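Local coordinates for protein DNA polymerase III, beta subunit (Eubacterium rectale, PDB 3T0P) that probably tethers DNA polymerases and other proteins to DNA as a ring-shaped, head-to-tail dimeric sliding clamp, giving them processivity, at residues M28-C33 with I109-D114; D37-E42 with R65-L70; M46-E51 with D115-P120. One frame throughout, in Å; residues are numbered along the deposited sequence.

All three interactions lie in the N-terminal domain of the clamp; their centres are about 14 Å (1 and 2), 11 Å (1 and 3) and 15 Å (2 and 3) apart. Strands 33-38, 43-48 and 66-71 of one antiparallel sheet run through them: 33-38 begins in interaction 1 and pairs with 66-71 in interaction 2, and 43-48 supplies interaction 3. Along the chain, interaction 2 nests inside the loop closed by interaction 1, whereas interaction 3 alternates with both. Residues 109-120 thus pack across the sheet's outer strands, through interactions 1 and 3, before the central domain. Tyr-118 OH and Asp-37 OD2, probably hydrogen-bonded, tie interaction 3 to interaction 2.

Interaction 1: residues M28-C33 with I109-D114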
loop_
_atom_site.group_PDB
_atom_site.type_symbol
_atom_site.label_atom_id
_atom_site.label_comp_id
_atom_site.label_asym_id
_atom_site.label_seq_id
_atom_site.Cartn_x
_atom_site.Cartn_y
_atom_site.Cartn_z
HETATM N N MSE B 28 23.244 -9.776 13.334
HETATM C CA MSE B 28 23.177 -11.152 13.838
HETATM C C MSE B 28 22.485 -12.045 12.805
HETATM O O MSE B 28 21.292 -11.886 12.561
HETATM C CB MSE B 28 22.420 -11.191 15.180
HETATM C CG MSE B 28 23.269 -10.860 16.400
HETATM SE SE MSE B 28 24.276 -12.421 17.007
HETATM C CE MSE B 28 24.726 -11.838 18.864
ATOM N N ALA B 29 23.234 -12.979 12.206
ATOM C CA ALA B 29 22.758 -13.881 11.155
ATOM C C ALA B 29 21.752 -14.965 11.629
ATOM O O ALA B 29 20.732 -15.123 10.951
ATOM C CB ALA B 29 23.939 -14.541 10.477
ATOM N N ILE B 30 22.014 -15.716 12.756
ATOM C CA ILE B 30 21.077 -16.764 13.222
ATOM C C ILE B 30 19.703 -16.140 13.582
ATOM O O ILE B 30 18.692 -16.848 13.507
ATOM C CB ILE B 30 21.624 -17.667 14.382
ATOM C CG1 ILE B 30 20.859 -19.026 14.502
ATOM C CG2 ILE B 30 21.692 -16.931 15.730
ATOM C CD1 ILE B 30 21.177 -20.100 13.447
ATOM N N LEU B 31 19.661 -14.810 13.915
ATOM C CA LEU B 31 18.414 -14.111 14.237
ATOM C C LEU B 31 17.539 -13.911 12.997
ATOM O O LEU B 31 16.329 -13.720 13.141
ATOM C CB LEU B 31 18.651 -12.754 14.924
ATOM C CG LEU B 31 19.332 -12.743 16.322
ATOM C CD1 LEU B 31 19.149 -11.396 16.987
ATOM C CD2 LEU B 31 18.816 -13.840 17.231
ATOM N N GLU B 32 18.132 -13.979 11.789
ATOM C CA GLU B 32 17.396 -13.868 10.525
ATOM C C GLU B 32 16.729 -15.221 10.145
ATOM O O GLU B 32 16.138 -15.305 9.068
ATOM C CB GLU B 32 18.334 -13.396 9.394
ATOM C CG GLU B 32 18.636 -11.912 9.439
ATOM N N CYS B 33 16.822 -16.259 11.025
ATOM C CA CYS B 33 16.267 -17.595 10.789
ATOM C C CYS B 33 15.012 -17.894 11.606
ATOM O O CYS B 33 14.767 -17.315 12.664
ATOM C CB CYS B 33 17.311 -18.678 11.037
ATOM S SG CYS B 33 18.764 -18.577 9.961
ATOM N N ILE B 109 20.192 -24.293 1.949
ATOM C CA ILE B 109 21.116 -24.675 3.007
ATOM C C ILE B 109 20.621 -24.049 4.314
ATOM O O ILE B 109 20.335 -22.850 4.361
ATOM C CB ILE B 109 22.601 -24.318 2.676
ATOM C CG1 ILE B 109 22.773 -22.863 2.166
ATOM C CG2 ILE B 109 23.208 -25.325 1.683
ATOM N N GLY B 110 20.480 -24.878 5.334
ATOM C CA GLY B 110 20.054 -24.436 6.650
ATOM C C GLY B 110 21.247 -24.252 7.561
ATOM O O GLY B 110 22.400 -24.302 7.120
ATOM N N LYS B 111 20.968 -24.008 8.833
ATOM C CA LYS B 111 21.960 -23.833 9.890
ATOM C C LYS B 111 21.604 -24.743 11.028
ATOM O O LYS B 111 20.442 -25.139 11.163
ATOM C CB LYS B 111 22.005 -22.367 10.374
ATOM C CG LYS B 111 22.755 -21.436 9.443
ATOM C CD LYS B 111 22.857 -20.031 10.014
ATOM C CE LYS B 111 23.531 -19.092 9.037
ATOM N NZ LYS B 111 24.242 -17.988 9.730
ATOM N N SER B 112 22.592 -25.067 11.867
ATOM C CA SER B 112 22.335 -25.876 13.053
ATOM C C SER B 112 21.426 -25.089 14.011
ATOM O O SER B 112 21.557 -23.864 14.132
ATOM C CB SER B 112 23.642 -26.243 13.749
ATOM O OG SER B 112 23.387 -26.869 14.998
ATOM N N GLY B 113 20.520 -25.806 14.669
ATOM C CA GLY B 113 19.647 -25.231 15.684
ATOM C C GLY B 113 20.380 -24.930 16.986
ATOM O O GLY B 113 19.869 -24.178 17.820
ATOM N N ASP B 114 21.598 -25.500 17.161
ATOM C CA ASP B 114 22.473 -25.322 18.331
ATOM C C ASP B 114 22.964 -23.858 18.486
ATOM O O ASP B 114 23.367 -23.466 19.575
ATOM C CB ASP B 114 23.676 -26.275 18.249
ATOM C CG ASP B 114 23.307 -27.743 18.305
#
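Lys-111 reaches across to the turn at residues 29-33, and its aliphatic chain carries most of the contact. Its CD lies 3.8 Å from Ile-30 CD1, and the same methyl also sits beside Lys-111 CB, so the branch of the isoleucine crosses the lysine chain at a slant and touches it at two points. At the far end Lys-111 NZ comes to 3.5 Å from Ala-29 CB, a van der Waals approach to a methyl group. Cys-33 SG adds a looser touch, 4.3 Å from Lys-111 CD. Ile-30 CD1 also meets the backbone, 3.8 Å from Ser-112 O. No hydrogen bond joins the two segments; the contact is packing at the surface of the domain.

The torsions explain the reach. With CG1 of Ile-30 opposite the backbone N (chi1 -160°), CD1 is carried out to Lys-111, and the lysine runs extended beyond CG, laying its methylenes past Ile-30 before the ammonium group arrives at Ala-29.

Behind these side chains the backbone sets the positions. Residues 30-32 form a short 3-10 turn, in which Glu-32 N bonds to Ala-29 O (3.0 Å) and Cys-33 N to Ile-30 O. Across the contact Ser-112 OG accepts from Asp-114 N at 3.1 Å, closing an ST turn just after the lysine. Lys-111 is itself held by a backbone hydrogen bond to Ala-69 of strand 66-71, whose side chain also touches Ile-30 and Cys-33. The contact thus joins the loop leading into strand 33-38, with its 3-10 turn, to the connection that leaves strand 104-109, with its ST turn at Ser-112, in the N-terminal domain of a beta sliding clamp.

Interaction 2: residues D37-E42 with R65-L70; sequences DASANE and RGIIAL
Asp-37 and Ile-67 form a non-hydrogen-bonded pair where strands 33-38 and 66-71 run antiparallel, at the edge of a sheet in the clamp's N-terminal domain; their side chains lie side by side, pointing the same way. Next to them Ala-38 N donates to Gly-66 O at 2.9 Å, and Gly-66 N returns a bond of 3.1 Å to Ala-38 O, an oxygen that Arg-65 CA also meets in a CH...O contact.

Farther along, Arg-65 takes over. Its chain, extended from CG to NE, passes Ser-39 O and brings NE to Ala-40 O at 2.8 Å, with the oxygen close to the guanidinium plane. NH2 reaches Asn-41 OD1 in a weak, bent bond (118°); the amide and guanidinium planes stand 62° apart.

OD1 of Asp-37 closes an Asx turn by accepting from Ser-39 N at 3.1 Å and also takes the Ser-39 hydroxyl, while OD2 is engaged by Tyr-118 OH. Against this doubly gripped carboxylate oxygen, OD1, lies Ile-67 CG1, 3.7 Å from Asp-37 OD1.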
loop_
_atom_site.group_PDB
_atom_site.type_symbol
_atom_site.label_atom_id
_atom_site.label_comp_id
_atom_site.label_asym_id
_atom_site.label_seq_id
_atom_site.Cartn_x
_atom_site.Cartn_y
_atom_site.Cartn_z
ATOM N N ASP B 37 11.661 -26.997 15.094
ATOM C CA ASP B 37 11.978 -27.983 16.118
ATOM C C ASP B 37 10.969 -29.115 16.037
ATOM O O ASP B 37 9.799 -28.938 16.376
ATOM C CB ASP B 37 12.004 -27.350 17.527
ATOM C CG ASP B 37 12.560 -28.260 18.619
ATOM O OD1 ASP B 37 12.414 -29.497 18.505
ATOM O OD2 ASP B 37 13.128 -27.736 19.588
ATOM N N ALA B 38 11.413 -30.253 15.532
ATOM C CA ALA B 38 10.620 -31.467 15.436
ATOM C C ALA B 38 11.360 -32.603 16.170
ATOM O O ALA B 38 11.345 -33.744 15.713
ATOM C CB ALA B 38 10.397 -31.814 13.981
ATOM N N SER B 39 12.032 -32.280 17.311
ATOM C CA SER B 39 12.819 -33.254 18.087
ATOM C C SER B 39 11.954 -34.131 18.992
ATOM O O SER B 39 12.372 -35.236 19.323
ATOM C CB SER B 39 13.874 -32.549 18.927
ATOM O OG SER B 39 13.240 -31.712 19.878
ATOM N N ALA B 40 10.769 -33.655 19.398
ATOM C CA ALA B 40 9.864 -34.415 20.266
ATOM C C ALA B 40 8.687 -35.012 19.451
ATOM O O ALA B 40 8.931 -35.743 18.493
ATOM C CB ALA B 40 9.353 -33.527 21.401
ATOM N N ASN B 41 7.429 -34.702 19.832
ATOM C CA ASN B 41 6.231 -35.217 19.166
ATOM C C ASN B 41 5.407 -34.099 18.529
ATOM O O ASN B 41 4.293 -34.343 18.067
ATOM C CB ASN B 41 5.365 -36.001 20.158
ATOM C CG ASN B 41 6.013 -37.271 20.639
ATOM O OD1 ASN B 41 6.374 -38.155 19.854
ATOM N ND2 ASN B 41 6.168 -37.394 21.950
ATOM N N GLU B 42 5.937 -32.873 18.517
ATOM C CA GLU B 42 5.244 -31.727 17.932
ATOM C C GLU B 42 6.136 -31.002 16.946
ATOM O O GLU B 42 7.355 -30.948 17.139
ATOM C CB GLU B 42 4.801 -30.722 19.017
ATOM C CG GLU B 42 4.010 -31.297 20.173
ATOM C CD GLU B 42 3.817 -30.304 21.303
ATOM O OE1 GLU B 42 2.982 -29.391 21.142
ATOM O OE2 GLU B 42 4.496 -30.438 22.349
ATOM N N ARG B 65 12.717 -37.321 13.363
ATOM C CA ARG B 65 12.901 -36.234 14.320
ATOM C C ARG B 65 14.153 -35.421 14.000
ATOM O O ARG B 65 15.144 -35.965 13.486
ATOM C CB ARG B 65 12.976 -36.790 15.745
ATOM C CG ARG B 65 11.626 -37.221 16.292
ATOM C CD ARG B 65 11.810 -37.963 17.602
ATOM N NE ARG B 65 10.576 -38.004 18.388
ATOM C CZ ARG B 65 10.046 -39.112 18.894
ATOM N NH1 ARG B 65 10.644 -40.286 18.714
ATOM N NH2 ARG B 65 8.920 -39.056 19.592
ATOM N N GLY B 66 14.093 -34.129 14.277
ATOM C CA GLY B 66 15.220 -33.257 13.993
ATOM C C GLY B 66 14.929 -31.798 14.174
ATOM O O GLY B 66 13.795 -31.405 14.455
ATOM N N ILE B 67 15.988 -30.998 14.051
ATOM C CA ILE B 67 15.978 -29.549 14.215
ATOM C C ILE B 67 16.804 -28.916 13.102
ATOM O O ILE B 67 17.879 -29.415 12.775
ATOM C CB ILE B 67 16.505 -29.123 15.633
ATOM C CG1 ILE B 67 15.671 -29.752 16.775
ATOM C CG2 ILE B 67 16.519 -27.610 15.784
ATOM C CD1 ILE B 67 16.296 -29.666 18.200
ATOM N N ILE B 68 16.326 -27.790 12.564
ATOM C CA ILE B 68 17.022 -26.987 11.562
ATOM C C ILE B 68 16.587 -25.523 11.710
ATOM O O ILE B 68 15.451 -25.270 12.107
ATOM C CB ILE B 68 16.787 -27.523 10.092
ATOM C CG1 ILE B 68 17.839 -26.982 9.109
ATOM C CG2 ILE B 68 15.375 -27.245 9.545
ATOM C CD1 ILE B 68 18.998 -27.869 8.921
ATOM N N ALA B 69 17.480 -24.583 11.359
ATOM C CA ALA B 69 17.213 -23.145 11.255
ATOM C C ALA B 69 17.285 -22.780 9.792
ATOM O O ALA B 69 18.243 -23.134 9.127
ATOM C CB ALA B 69 18.216 -22.322 12.064
ATOM N N LEU B 70 16.261 -22.128 9.275
ATOM C CA LEU B 70 16.198 -21.713 7.870
ATOM C C LEU B 70 16.028 -20.232 7.810
ATOM O O LEU B 70 15.355 -19.677 8.678
ATOM C CB LEU B 70 15.032 -22.407 7.143
ATOM C CG LEU B 70 15.056 -23.928 7.072
ATOM C CD1 LEU B 70 13.780 -24.465 6.401
ATOM C CD2 LEU B 70 16.292 -24.426 6.352
#

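Interaction 3: residues M46-E51 with D115-P120; sequences MANDME and DFSYIP. With ACT (acetate ion), chain S.
Phe-116 sets its CZ against the backbone of Met-46 and Ala-47 on strand 43-48, beginning a contact in which the linking loop of the clamp's N-terminal domain crosses that strand: residues 116-119 run at 86° to residues 46-50. Phe-116 CZ lies 3.6 Å from Met-46 O, and Ala-47 CA approaches the ring at its edge. The selenium of Met-46, a selenomethionine, also stands at that ring's edge, SE to Phe-116 CE2 3.7 Å, in a Met-aromatic contact.

Ser-117 supplies the polar grip: its carbonyl O accepts from Asn-48 ND2 at 2.7 Å, nearly straight (173°) and in the amide plane of the asparagine. Asn-48 OD1 meanwhile takes Met-50 N in an Asx turn, so both ends of the amide are used. A leucine in place of Asn-48 would probably leave both Ser-117 O and Met-50 N without their partner here.

Tyr-118 packs its CD2 against Met-46 CE at 3.7 Å; the bend at chi3 (-42°) swings this methyl toward the ring. Ile-119 CD1 lies against Met-46 CG. Finally Pro-120 borders an acetate, probably from the crystallisation liquor, with Pro-120 CD 3.5 Å from acetate O.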
loop_
_atom_site.group_PDB
_atom_site.type_symbol
_atom_site.label_atom_id
_atom_site.label_comp_id
_atom_site.label_asym_id
_atom_site.label_seq_id
_atom_site.Cartn_x
_atom_site.Cartn_y
_atom_site.Cartn_z
HETATM N N MSE B 46 9.770 -21.502 15.478
HETATM C CA MSE B 46 10.215 -20.538 16.483
HETATM C C MSE B 46 11.075 -19.438 15.880
HETATM O O MSE B 46 11.920 -19.708 15.028
HETATM C CB MSE B 46 11.015 -21.293 17.554
HETATM C CG MSE B 46 11.233 -20.520 18.840
HETATM SE SE MSE B 46 12.241 -21.591 20.210
HETATM C CE MSE B 46 11.353 -23.339 20.000
ATOM N N ALA B 47 10.850 -18.203 16.329
ATOM C CA ALA B 47 11.666 -17.040 16.015
ATOM C C ALA B 47 11.930 -16.275 17.308
ATOM O O ALA B 47 11.044 -16.169 18.167
ATOM C CB ALA B 47 11.019 -16.161 14.978
ATOM N N ASN B 48 13.186 -15.873 17.513
ATOM C CA ASN B 48 13.578 -15.166 18.724
ATOM C C ASN B 48 14.584 -14.077 18.417
ATOM O O ASN B 48 15.619 -14.367 17.827
ATOM C CB ASN B 48 14.150 -16.152 19.749
ATOM C CG ASN B 48 14.388 -15.546 21.097
ATOM O OD1 ASN B 48 13.883 -14.472 21.423
ATOM N ND2 ASN B 48 15.164 -16.227 21.918
ATOM N N ASP B 49 14.305 -12.834 18.848
ATOM C CA ASP B 49 15.228 -11.713 18.666
ATOM C C ASP B 49 15.922 -11.342 19.991
ATOM O O ASP B 49 16.605 -10.319 20.052
ATOM C CB ASP B 49 14.513 -10.499 18.059
ATOM C CG ASP B 49 13.470 -9.840 18.941
ATOM O OD1 ASP B 49 13.778 -9.549 20.102
ATOM O OD2 ASP B 49 12.357 -9.578 18.447
HETATM N N MSE B 50 15.752 -12.186 21.044
HETATM C CA MSE B 50 16.303 -12.078 22.413
HETATM C C MSE B 50 15.430 -11.209 23.325
HETATM O O MSE B 50 15.527 -11.332 24.546
HETATM C CB MSE B 50 17.765 -11.603 22.456
HETATM C CG MSE B 50 18.710 -12.482 21.644
HETATM SE SE MSE B 50 18.609 -14.404 22.039
HETATM C CE MSE B 50 19.581 -14.370 23.789
ATOM N N GLU B 51 14.592 -10.343 22.751
ATOM C CA GLU B 51 13.631 -9.539 23.491
ATOM C C GLU B 51 12.243 -10.195 23.338
ATOM O O GLU B 51 11.534 -10.400 24.317
ATOM C CB GLU B 51 13.616 -8.082 22.995
ATOM C CG GLU B 51 12.556 -7.225 23.665
ATOM C CD GLU B 51 12.675 -5.738 23.422
ATOM O OE1 GLU B 51 13.475 -5.088 24.135
ATOM O OE2 GLU B 51 11.954 -5.218 22.538
ATOM N N ASP B 115 22.909 -23.066 17.400
ATOM C CA ASP B 115 23.291 -21.655 17.366
ATOM C C ASP B 115 22.111 -20.770 17.795
ATOM O O ASP B 115 22.311 -19.634 18.234
ATOM C CB ASP B 115 23.753 -21.287 15.946
ATOM N N PHE B 116 20.878 -21.311 17.660
ATOM C CA PHE B 116 19.618 -20.638 17.986
ATOM C C PHE B 116 19.409 -20.530 19.497
ATOM O O PHE B 116 19.521 -21.527 20.216
ATOM C CB PHE B 116 18.422 -21.382 17.337
ATOM C CG PHE B 116 17.117 -20.620 17.318
ATOM C CD1 PHE B 116 16.822 -19.737 16.283
ATOM C CD2 PHE B 116 16.179 -20.786 18.330
ATOM C CE1 PHE B 116 15.618 -19.027 16.270
ATOM C CE2 PHE B 116 14.981 -20.060 18.324
ATOM C CZ PHE B 116 14.705 -19.194 17.290
ATOM N N SER B 117 19.073 -19.323 19.967
ATOM C CA SER B 117 18.770 -19.067 21.374
ATOM C C SER B 117 17.267 -19.284 21.576
ATOM O O SER B 117 16.445 -18.510 21.078
ATOM C CB SER B 117 19.198 -17.661 21.775
ATOM O OG SER B 117 19.107 -17.519 23.179
ATOM N N TYR B 118 16.913 -20.394 22.228
ATOM C CA TYR B 118 15.531 -20.797 22.471
ATOM C C TYR B 118 14.820 -19.869 23.409
ATOM O O TYR B 118 15.457 -19.232 24.259
ATOM C CB TYR B 118 15.494 -22.198 23.076
ATOM C CG TYR B 118 15.594 -23.312 22.069
ATOM C CD1 TYR B 118 16.803 -23.596 21.431
ATOM C CD2 TYR B 118 14.508 -24.140 21.812
ATOM C CE1 TYR B 118 16.910 -24.640 20.521
ATOM C CE2 TYR B 118 14.612 -25.204 20.925
ATOM C CZ TYR B 118 15.821 -25.458 20.291
ATOM O OH TYR B 118 15.942 -26.495 19.401
ATOM N N ILE B 119 13.483 -19.810 23.278
ATOM C CA ILE B 119 12.658 -19.006 24.166
ATOM C C ILE B 119 12.833 -19.597 25.566
ATOM O O ILE B 119 12.729 -20.825 25.702
ATOM C CB ILE B 119 11.195 -19.005 23.688
ATOM C CG1 ILE B 119 11.049 -18.245 22.329
ATOM C CG2 ILE B 119 10.271 -18.458 24.780
ATOM C CD1 ILE B 119 9.777 -18.537 21.575
ATOM N N PRO B 120 13.189 -18.789 26.593
ATOM C CA PRO B 120 13.390 -19.370 27.931
ATOM C C PRO B 120 12.104 -19.932 28.526
ATOM O O PRO B 120 11.001 -19.535 28.128
ATOM C CB PRO B 120 13.879 -18.179 28.757
ATOM C CG PRO B 120 13.312 -16.986 28.062
ATOM C CD PRO B 120 13.388 -17.324 26.613
HETATM C C ACT S . 12.731 -14.116 24.768
HETATM O O ACT S . 13.828 -14.580 24.433
HETATM O OXT ACT S . 11.834 -14.208 23.987
HETATM C CH3 ACT S . 12.465 -13.491 26.111
HETATM O O HOH W 1 16.540 -16.024 24.917
#